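Local coordinates for dnab-like replicative helicase (Bacillus phage SPP1, PDB 3BH0), which probably couples ATP hydrolysis to 5'-3' unwinding of duplex DNA during phage replication, the chain here being its C-terminal RecA-like ATPase domain, at residues Glu110-Lys113 and Arg114-Thr118; Gly140-Ser143 and Met144-Glu148; Ala160-Val164 and Asn165-Ser169; Asp188-Gln191 and Leu192-Pro195. One frame throughout, in Å; residues are numbered along the deposited sequence.

How the contacts relate
The four contacts form two pairs on one RecA-like ATPase domain. Contacts 1 and 2 have centres about 11 Å apart and belong to packed helices, I116 CD1 meeting I146 CG1 at 4.0 Å. Contacts 3 and 4 are closer still, with centres about 9 Å apart: a probable hydrogen bond joins Q162 O to E194 N at 2.8 Å, and I167 CD1 rests 3.6 Å from L193 CD2. Between the pairs, contacts 1 and 4 approach to about 5 Å at their nearest atoms without touching. From each, one side chain, R114 or D188, touches the probable Walker A loop. Contact 2 is about 32 Å from contacts 3 and 4 between centres.

Contact 1: residues Glu110-Lys113 and Arg114-Thr118; sequences ENIK and RLIVT
I112 and I116 meet one helical turn apart, with CG2 of I112 lying 3.8 Å from CD1 of I116. In I112 this methyl is the branch set opposite the backbone N, CG1 being turned back beside that N (chi1 -71°), which points CG2 toward the next turn; the two side chains cross at a slant. I116 also folds over the preceding turn: its CG1 is 3.4 Å from I112 O, the oxygen that accepts from I116 N at 2.9 Å. V117 does likewise through CG2, 3.3 Å from K113 O, while its own N donates to that oxygen at 2.8 Å in a nearly straight bond (N-H...O 175°). The turn is less tight at its start, where R114 N to E110 O is a weak bond of 3.5 Å. E110 and R114 do not pair by charge, since OE2 of E110 stays 6.1 Å from NE of R114, whose extended chain leads away.

Farther out, N111 is fixed by ND2 donating to G107 O and, weakly, to S103 OG. Helix 108-119 thus has neighbours on several faces: N111 and R114 pack on L86 of helix 81-93, R114 also on T82 of the probable P-loop, L115 on I149 of helix 139-150, I116 on A145 and I146 of that same helix, and I116 and V117 on I127 of helix 124-128.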
loop_
_atom_site.group_PDB
_atom_site.type_symbol
_atom_site.label_atom_id
_atom_site.label_comp_id
_atom_site.label_asym_id
_atom_site.label_seq_id
_atom_site.Cartn_x
_atom_site.Cartn_y
_atom_site.Cartn_z
ATOM N N GLU A 110 -10.335 -11.401 -8.570
ATOM C CA GLU A 110 -10.520 -11.301 -7.129
ATOM C C GLU A 110 -10.243 -9.907 -6.572
ATOM O O GLU A 110 -10.943 -9.455 -5.691
ATOM C CB GLU A 110 -9.622 -12.318 -6.450
ATOM C CG GLU A 110 -10.248 -12.995 -5.267
ATOM C CD GLU A 110 -9.483 -14.251 -4.839
ATOM O OE1 GLU A 110 -9.078 -15.053 -5.719
ATOM O OE2 GLU A 110 -9.301 -14.445 -3.618
ATOM N N ASN A 111 -9.213 -9.246 -7.091
ATOM C CA ASN A 111 -8.899 -7.855 -6.768
ATOM C C ASN A 111 -9.988 -6.918 -7.242
ATOM O O ASN A 111 -10.383 -6.008 -6.527
ATOM C CB ASN A 111 -7.548 -7.434 -7.394
ATOM C CG ASN A 111 -6.344 -8.024 -6.658
ATOM O OD1 ASN A 111 -5.914 -7.500 -5.640
ATOM N ND2 ASN A 111 -5.810 -9.123 -7.171
ATOM N N ILE A 112 -10.464 -7.147 -8.463
ATOM C CA ILE A 112 -11.480 -6.299 -9.104
ATOM C C ILE A 112 -12.821 -6.338 -8.365
ATOM O O ILE A 112 -13.473 -5.301 -8.215
ATOM C CB ILE A 112 -11.646 -6.648 -10.622
ATOM C CG1 ILE A 112 -10.419 -6.183 -11.401
ATOM C CG2 ILE A 112 -12.887 -5.984 -11.211
ATOM C CD1 ILE A 112 -10.274 -6.811 -12.755
ATOM N N LYS A 113 -13.224 -7.518 -7.894
ATOM C CA LYS A 113 -14.460 -7.630 -7.100
ATOM C C LYS A 113 -14.366 -6.822 -5.811
ATOM O O LYS A 113 -15.303 -6.106 -5.471
ATOM C CB LYS A 113 -14.852 -9.085 -6.828
ATOM C CG LYS A 113 -15.537 -9.759 -8.025
ATOM C CD LYS A 113 -15.814 -11.236 -7.756
ATOM C CE LYS A 113 -16.661 -11.892 -8.860
ATOM N NZ LYS A 113 -15.832 -12.462 -9.950
ATOM N N ARG A 114 -13.222 -6.891 -5.129
ATOM C CA ARG A 114 -13.020 -6.060 -3.938
ATOM C C ARG A 114 -13.114 -4.564 -4.253
ATOM O O ARG A 114 -13.725 -3.795 -3.504
ATOM C CB ARG A 114 -11.675 -6.334 -3.287
ATOM C CG ARG A 114 -11.541 -7.635 -2.589
ATOM C CD ARG A 114 -10.134 -7.703 -2.066
ATOM N NE ARG A 114 -9.910 -8.875 -1.240
ATOM C CZ ARG A 114 -9.658 -8.841 0.067
ATOM N NH1 ARG A 114 -9.590 -7.674 0.719
ATOM N NH2 ARG A 114 -9.464 -9.990 0.718
ATOM N N LEU A 115 -12.482 -4.159 -5.348
ATOM C CA LEU A 115 -12.530 -2.769 -5.805
ATOM C C LEU A 115 -13.968 -2.296 -6.053
ATOM O O LEU A 115 -14.340 -1.206 -5.617
ATOM C CB LEU A 115 -11.670 -2.583 -7.059
ATOM C CG LEU A 115 -10.148 -2.596 -6.856
ATOM C CD1 LEU A 115 -9.428 -2.570 -8.189
ATOM C CD2 LEU A 115 -9.692 -1.444 -5.956
ATOM N N ILE A 116 -14.755 -3.123 -6.750
ATOM C CA ILE A 116 -16.191 -2.897 -6.956
ATOM C C ILE A 116 -16.963 -2.801 -5.633
ATOM O O ILE A 116 -17.625 -1.804 -5.366
ATOM C CB ILE A 116 -16.809 -3.998 -7.852
ATOM C CG1 ILE A 116 -16.350 -3.831 -9.305
ATOM C CG2 ILE A 116 -18.344 -3.973 -7.772
ATOM C CD1 ILE A 116 -16.397 -5.109 -10.115
ATOM N N VAL A 117 -16.863 -3.836 -4.810
ATOM C CA VAL A 117 -17.499 -3.856 -3.500
ATOM C C VAL A 117 -17.238 -2.572 -2.710
ATOM O O VAL A 117 -18.169 -1.984 -2.163
ATOM C CB VAL A 117 -17.068 -5.111 -2.695
ATOM C CG1 VAL A 117 -17.370 -4.960 -1.210
ATOM C CG2 VAL A 117 -17.737 -6.359 -3.264
ATOM N N THR A 118 -15.978 -2.131 -2.665
ATOM C CA THR A 118 -15.619 -0.916 -1.925
ATOM C C THR A 118 -16.162 0.374 -2.562
ATOM O O THR A 118 -16.698 1.245 -1.857
ATOM C CB THR A 118 -14.090 -0.785 -1.696
ATOM O OG1 THR A 118 -13.549 -2.047 -1.280
ATOM C CG2 THR A 118 -13.805 0.264 -0.630
#

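Contact 2: residues Gly140-Ser143 and Met144-Glu148; sequences GKLS and MAIGE
M144 follows G140 by one turn: its N donates to G140 O at 2.9 Å, and its CB sits 3.2 Å from the same oxygen. A145 N donates to K141 O at 2.6 Å, a short bond nearly in line with the carbonyl, while CB of A145 lies 3.3 Å from that oxygen. These i to i+4 bonds mark regular alpha-helix, part of helix 139-150, which packs on helix 108-119 at the margin of the RecA-like domain; the buried face is that of A145, and K141 ties its NZ to S121 O in the loop. Next comes I146, whose CD1 touches CD2 of L142 at 3.8 Å. The two side chains run side by side and point the same way, CG of L142 lying opposite its own N (chi1 170°). L142 O accepts from I146 N at 2.7 Å, and CG1 of I146 covers that same L142 O at 3.2 Å. G147 N then reaches S143 O at 3.0 Å, a bent bond (133° at the hydrogen) whose donor stands well above the carbonyl plane.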
loop_
_atom_site.group_PDB
_atom_site.type_symbol
_atom_site.label_atom_id
_atom_site.label_comp_id
_atom_site.label_asym_id
_atom_site.label_seq_id
_atom_site.Cartn_x
_atom_site.Cartn_y
_atom_site.Cartn_z
ATOM N N GLY A 140 -27.498 -0.183 -10.200
ATOM C CA GLY A 140 -27.058 1.178 -10.499
ATOM C C GLY A 140 -25.721 1.441 -9.838
ATOM O O GLY A 140 -24.835 2.050 -10.437
ATOM N N LYS A 141 -25.591 0.971 -8.596
ATOM C CA LYS A 141 -24.313 0.931 -7.882
ATOM C C LYS A 141 -23.242 0.154 -8.662
ATOM O O LYS A 141 -22.152 0.673 -8.897
ATOM C CB LYS A 141 -24.493 0.303 -6.493
ATOM C CG LYS A 141 -25.127 1.204 -5.458
ATOM C CD LYS A 141 -25.444 0.403 -4.215
ATOM C CE LYS A 141 -25.806 1.311 -3.061
ATOM N NZ LYS A 141 -25.817 0.551 -1.775
ATOM N N LEU A 142 -23.566 -1.078 -9.061
ATOM C CA LEU A 142 -22.626 -1.955 -9.761
ATOM C C LEU A 142 -22.085 -1.348 -11.049
ATOM O O LEU A 142 -20.898 -1.494 -11.353
ATOM C CB LEU A 142 -23.253 -3.330 -10.039
ATOM C CG LEU A 142 -22.488 -4.292 -10.965
ATOM C CD1 LEU A 142 -22.402 -5.670 -10.361
ATOM C CD2 LEU A 142 -23.092 -4.358 -12.371
ATOM N N SER A 143 -22.961 -0.686 -11.805
ATOM C CA SER A 143 -22.591 -0.041 -13.064
ATOM C C SER A 143 -21.838 1.268 -12.805
ATOM O O SER A 143 -20.949 1.637 -13.574
ATOM C CB SER A 143 -23.835 0.205 -13.918
ATOM O OG SER A 143 -23.492 0.822 -15.146
ATOM N N MET A 144 -22.209 1.958 -11.724
ATOM C CA MET A 144 -21.460 3.119 -11.224
ATOM C C MET A 144 -20.051 2.679 -10.819
ATOM O O MET A 144 -19.065 3.283 -11.240
ATOM C CB MET A 144 -22.203 3.776 -10.043
ATOM C CG MET A 144 -21.522 5.007 -9.410
ATOM S SD MET A 144 -20.547 4.677 -7.907
ATOM C CE MET A 144 -21.814 4.155 -6.740
ATOM N N ALA A 145 -19.987 1.609 -10.022
ATOM C CA ALA A 145 -18.733 1.006 -9.561
ATOM C C ALA A 145 -17.870 0.466 -10.699
ATOM O O ALA A 145 -16.667 0.693 -10.711
ATOM C CB ALA A 145 -19.007 -0.092 -8.528
ATOM N N ILE A 146 -18.472 -0.243 -11.649
ATOM C CA ILE A 146 -17.713 -0.744 -12.799
ATOM C C ILE A 146 -17.226 0.399 -13.691
ATOM O O ILE A 146 -16.200 0.282 -14.366
ATOM C CB ILE A 146 -18.499 -1.802 -13.609
ATOM C CG1 ILE A 146 -18.533 -3.116 -12.821
ATOM C CG2 ILE A 146 -17.883 -2.008 -15.009
ATOM C CD1 ILE A 146 -19.451 -4.169 -13.387
ATOM N N GLY A 147 -17.965 1.503 -13.666
ATOM C CA GLY A 147 -17.614 2.694 -14.425
ATOM C C GLY A 147 -16.361 3.315 -13.868
ATOM O O GLY A 147 -15.465 3.693 -14.618
ATOM N N GLU A 148 -16.298 3.393 -12.546
ATOM C CA GLU A 148 -15.149 3.981 -11.857
ATOM C C GLU A 148 -13.853 3.180 -11.981
ATOM O O GLU A 148 -12.779 3.774 -12.167
ATOM C CB GLU A 148 -15.475 4.256 -10.394
ATOM C CG GLU A 148 -16.272 5.519 -10.231
ATOM C CD GLU A 148 -15.936 6.240 -8.960
ATOM O OE1 GLU A 148 -16.526 5.868 -7.922
ATOM O OE2 GLU A 148 -15.097 7.174 -9.004
#

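Contact 3: residues Ala160-Val164 and Asn165-Ser169; sequences AGQSV and NYIWS
A chi1 of 55° tucks OG of S163 between its own N and carbonyl carbon, and from there OG accepts from Y166 N at 2.9 Å with an N-H...O angle of 164°. This is an N-cap, which starts helix 164-176, the connection in the beta-alpha-beta crossover from strand 154-157 to strand 183-188. The cap oxygen is additionally covered by CB of Y166, 3.4 Å away. One residue earlier, Q162 has CG anti to the carbonyl carbon and an extended chain, which carries its amide along the CD2-CE2 side of the Y166 ring. OE1 of Q162 comes within 3.3 Å of CE2 of Y166, and the amide and ring planes are inclined by 62° to one another. The other end of that amide is fixed in the preceding chain, NE2 donating to K159 O and F157 O, which limits rotation of the group. Beyond the cap, V164 O accepts from W168 N at 2.7 Å, nearly in line with the carbonyl, while the W168 side chain packs on M216 and L220 of helix 202-220. S163 O takes I167 N at 3.2 Å and is covered by CG1 of I167 at 3.3 Å.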
loop_
_atom_site.group_PDB
_atom_site.type_symbol
_atom_site.label_atom_id
_atom_site.label_comp_id
_atom_site.label_asym_id
_atom_site.label_seq_id
_atom_site.Cartn_x
_atom_site.Cartn_y
_atom_site.Cartn_z
ATOM N N ALA A 160 1.745 -15.625 -10.521
ATOM C CA ALA A 160 2.089 -16.206 -9.224
ATOM C C ALA A 160 3.566 -15.981 -8.859
ATOM O O ALA A 160 3.869 -15.628 -7.713
ATOM C CB ALA A 160 1.737 -17.681 -9.182
ATOM N N GLY A 161 4.460 -16.176 -9.834
ATOM C CA GLY A 161 5.903 -16.083 -9.628
ATOM C C GLY A 161 6.474 -14.823 -10.248
ATOM O O GLY A 161 6.518 -14.694 -11.472
ATOM N N GLN A 162 6.880 -13.881 -9.397
ATOM C CA GLN A 162 7.411 -12.603 -9.854
ATOM C C GLN A 162 8.619 -12.243 -9.012
ATOM O O GLN A 162 8.548 -12.255 -7.776
ATOM C CB GLN A 162 6.383 -11.473 -9.735
ATOM C CG GLN A 162 5.079 -11.686 -10.458
ATOM C CD GLN A 162 4.167 -10.488 -10.339
ATOM O OE1 GLN A 162 4.604 -9.360 -10.486
ATOM N NE2 GLN A 162 2.894 -10.727 -10.048
ATOM N N SER A 163 9.725 -11.945 -9.685
ATOM C CA SER A 163 10.932 -11.446 -9.027
ATOM C C SER A 163 10.851 -9.922 -9.015
ATOM O O SER A 163 9.947 -9.347 -9.639
ATOM C CB SER A 163 12.157 -11.908 -9.817
ATOM O OG SER A 163 12.030 -11.492 -11.174
ATOM N N VAL A 164 11.779 -9.262 -8.331
ATOM C CA VAL A 164 11.890 -7.797 -8.458
ATOM C C VAL A 164 12.293 -7.428 -9.886
ATOM O O VAL A 164 11.854 -6.418 -10.428
ATOM C CB VAL A 164 12.893 -7.174 -7.460
ATOM C CG1 VAL A 164 12.982 -5.659 -7.662
ATOM C CG2 VAL A 164 12.472 -7.475 -6.053
ATOM N N ASN A 165 13.122 -8.266 -10.486
ATOM C CA ASN A 165 13.546 -8.087 -11.860
ATOM C C ASN A 165 12.345 -8.028 -12.789
ATOM O O ASN A 165 12.202 -7.098 -13.592
ATOM C CB ASN A 165 14.470 -9.238 -12.255
ATOM C CG ASN A 165 15.482 -8.829 -13.283
ATOM O OD1 ASN A 165 15.163 -8.719 -14.480
ATOM N ND2 ASN A 165 16.716 -8.592 -12.835
ATOM N N TYR A 166 11.458 -9.009 -12.633
ATOM C CA TYR A 166 10.203 -9.057 -13.369
ATOM C C TYR A 166 9.407 -7.771 -13.182
ATOM O O TYR A 166 8.853 -7.237 -14.133
ATOM C CB TYR A 166 9.391 -10.286 -12.939
ATOM C CG TYR A 166 8.020 -10.364 -13.557
ATOM C CD1 TYR A 166 7.792 -11.127 -14.699
ATOM C CD2 TYR A 166 6.940 -9.662 -13.000
ATOM C CE1 TYR A 166 6.507 -11.185 -15.276
ATOM C CE2 TYR A 166 5.678 -9.710 -13.563
ATOM C CZ TYR A 166 5.465 -10.474 -14.690
ATOM O OH TYR A 166 4.207 -10.514 -15.241
ATOM N N ILE A 167 9.356 -7.272 -11.952
ATOM C CA ILE A 167 8.549 -6.083 -11.632
ATOM C C ILE A 167 9.195 -4.811 -12.165
ATOM O O ILE A 167 8.496 -3.883 -12.595
ATOM C CB ILE A 167 8.264 -5.975 -10.104
ATOM C CG1 ILE A 167 7.411 -7.173 -9.650
ATOM C CG2 ILE A 167 7.638 -4.624 -9.750
ATOM C CD1 ILE A 167 7.110 -7.225 -8.176
ATOM N N TRP A 168 10.528 -4.780 -12.108
ATOM C CA TRP A 168 11.352 -3.744 -12.735
ATOM C C TRP A 168 10.941 -3.536 -14.178
ATOM O O TRP A 168 10.636 -2.423 -14.602
ATOM C CB TRP A 168 12.834 -4.165 -12.710
ATOM C CG TRP A 168 13.777 -3.019 -12.896
ATOM C CD1 TRP A 168 13.902 -2.230 -14.004
ATOM C CD2 TRP A 168 14.721 -2.522 -11.938
ATOM N NE1 TRP A 168 14.862 -1.272 -13.798
ATOM C CE2 TRP A 168 15.380 -1.422 -12.535
ATOM C CE3 TRP A 168 15.080 -2.903 -10.636
ATOM C CZ2 TRP A 168 16.390 -0.690 -11.871
ATOM C CZ3 TRP A 168 16.089 -2.183 -9.976
ATOM C CH2 TRP A 168 16.731 -1.081 -10.600
ATOM N N SER A 169 10.948 -4.630 -14.926
ATOM C CA SER A 169 10.542 -4.635 -16.325
ATOM C C SER A 169 9.170 -3.980 -16.572
ATOM O O SER A 169 9.028 -3.139 -17.463
ATOM C CB SER A 169 10.569 -6.067 -16.846
ATOM O OG SER A 169 10.270 -6.097 -18.225
#

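Contact 4: residues Asp188-Gln191 and Leu192-Pro195; sequences DYLQ and LLEP
L192 lies across one face of the Y189 ring, its CG 4.1 Å above the ring plane and displaced toward the rim. Both methyls reach the phenol: CD1 comes to 3.2 Å from OH and 3.3 Å from CZ of Y189, and CD2 rests 3.6 Å from CE2. The tight approach of CD1 is doubtful, because Y189 is distorted at CA, which lies almost in the plane of its N, C and CB, and both side chains depart from staggered first torsions (chi1 121° for Y189, -114° for L192). In the ring plane, at its edge, sits OE1 of Q191, itself bonded to Q229 N while NE2 of the same amide bonds S228 OG.

This turn belongs to the RecA-like core: D188 lies at the C-terminal side of strand 183-188 and its side chain touches the probable P-loop, a position consistent with the Walker B aspartate of such ATPases. The following residues make a short 3-10 turn. Its i to i+3 bonds are L192 N to Y189 O, weak at 3.4 Å, and L193 N to L190 O at 3.0 Å, where the donor stands 53° out of the carbonyl plane. L193 covers that oxygen as well, with CG 3.4 Å from L190 O. L190 itself turns away to pack on I206 and L213 of helix 202-220, while Q191 O accepts from R202 NH2.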
loop_
_atom_site.group_PDB
_atom_site.type_symbol
_atom_site.label_atom_id
_atom_site.label_comp_id
_atom_site.label_asym_id
_atom_site.label_seq_id
_atom_site.Cartn_x
_atom_site.Cartn_y
_atom_site.Cartn_z
ATOM N N ASP A 188 1.384 -7.035 -3.532
ATOM C CA ASP A 188 0.650 -7.897 -2.588
ATOM C C ASP A 188 1.526 -9.005 -2.118
ATOM O O ASP A 188 1.567 -10.136 -2.606
ATOM C CB ASP A 188 -0.732 -8.402 -2.995
ATOM C CG ASP A 188 -1.508 -9.030 -1.787
ATOM O OD1 ASP A 188 -0.931 -9.196 -0.668
ATOM O OD2 ASP A 188 -2.695 -9.375 -1.959
ATOM N N TYR A 189 2.243 -8.524 -1.126
ATOM C CA TYR A 189 3.094 -9.164 -0.187
ATOM C C TYR A 189 4.422 -9.693 -0.640
ATOM O O TYR A 189 4.532 -10.534 -1.527
ATOM C CB TYR A 189 2.333 -9.777 1.011
ATOM C CG TYR A 189 2.404 -11.235 1.315
ATOM C CD1 TYR A 189 3.453 -11.748 2.073
ATOM C CD2 TYR A 189 1.350 -12.083 0.971
ATOM C CE1 TYR A 189 3.494 -13.088 2.413
ATOM C CE2 TYR A 189 1.375 -13.430 1.320
ATOM C CZ TYR A 189 2.446 -13.918 2.035
ATOM O OH TYR A 189 2.480 -15.244 2.358
ATOM N N LEU A 190 5.412 -9.063 -0.015
ATOM C CA LEU A 190 6.798 -9.088 -0.367
ATOM C C LEU A 190 7.423 -10.463 -0.246
ATOM O O LEU A 190 8.244 -10.830 -1.075
ATOM C CB LEU A 190 7.546 -8.072 0.514
ATOM C CG LEU A 190 9.074 -7.924 0.475
ATOM C CD1 LEU A 190 9.421 -6.463 0.687
ATOM C CD2 LEU A 190 9.778 -8.802 1.514
ATOM N N GLN A 191 7.011 -11.216 0.767
ATOM C CA GLN A 191 7.666 -12.475 1.121
ATOM C C GLN A 191 7.260 -13.615 0.200
ATOM O O GLN A 191 7.692 -14.756 0.389
ATOM C CB GLN A 191 7.388 -12.851 2.584
ATOM C CG GLN A 191 8.103 -11.970 3.611
ATOM C CD GLN A 191 7.346 -10.676 3.950
ATOM O OE1 GLN A 191 6.230 -10.432 3.476
ATOM N NE2 GLN A 191 7.961 -9.847 4.788
ATOM N N LEU A 192 6.431 -13.280 -0.782
ATOM C CA LEU A 192 6.016 -14.173 -1.846
ATOM C C LEU A 192 6.863 -13.979 -3.116
ATOM O O LEU A 192 6.816 -14.803 -4.040
ATOM C CB LEU A 192 4.528 -13.916 -2.178
ATOM C CG LEU A 192 3.476 -15.000 -1.906
ATOM C CD1 LEU A 192 3.663 -15.626 -0.539
ATOM C CD2 LEU A 192 2.048 -14.482 -2.071
ATOM N N LEU A 193 7.629 -12.890 -3.163
ATOM C CA LEU A 193 8.430 -12.564 -4.349
ATOM C C LEU A 193 9.511 -13.616 -4.600
ATOM O O LEU A 193 10.059 -14.181 -3.663
ATOM C CB LEU A 193 9.062 -11.172 -4.229
ATOM C CG LEU A 193 8.134 -9.964 -4.385
ATOM C CD1 LEU A 193 8.806 -8.672 -3.934
ATOM C CD2 LEU A 193 7.620 -9.826 -5.806
ATOM N N GLU A 194 9.803 -13.883 -5.871
ATOM C CA GLU A 194 10.882 -14.814 -6.226
ATOM C C GLU A 194 12.221 -14.180 -5.885
ATOM O O GLU A 194 12.542 -13.129 -6.407
ATOM C CB GLU A 194 10.833 -15.142 -7.712
ATOM C CG GLU A 194 9.578 -15.859 -8.128
ATOM C CD GLU A 194 9.689 -16.445 -9.532
ATOM O OE1 GLU A 194 10.440 -15.881 -10.382
ATOM O OE2 GLU A 194 9.013 -17.473 -9.782
ATOM N N PRO A 195 12.997 -14.801 -4.982
ATOM C CA PRO A 195 14.314 -14.236 -4.678
ATOM C C PRO A 195 15.319 -14.444 -5.821
ATOM O O PRO A 195 15.182 -15.399 -6.592
ATOM C CB PRO A 195 14.737 -15.004 -3.429
ATOM C CG PRO A 195 14.034 -16.305 -3.524
ATOM C CD PRO A 195 12.722 -16.017 -4.190
#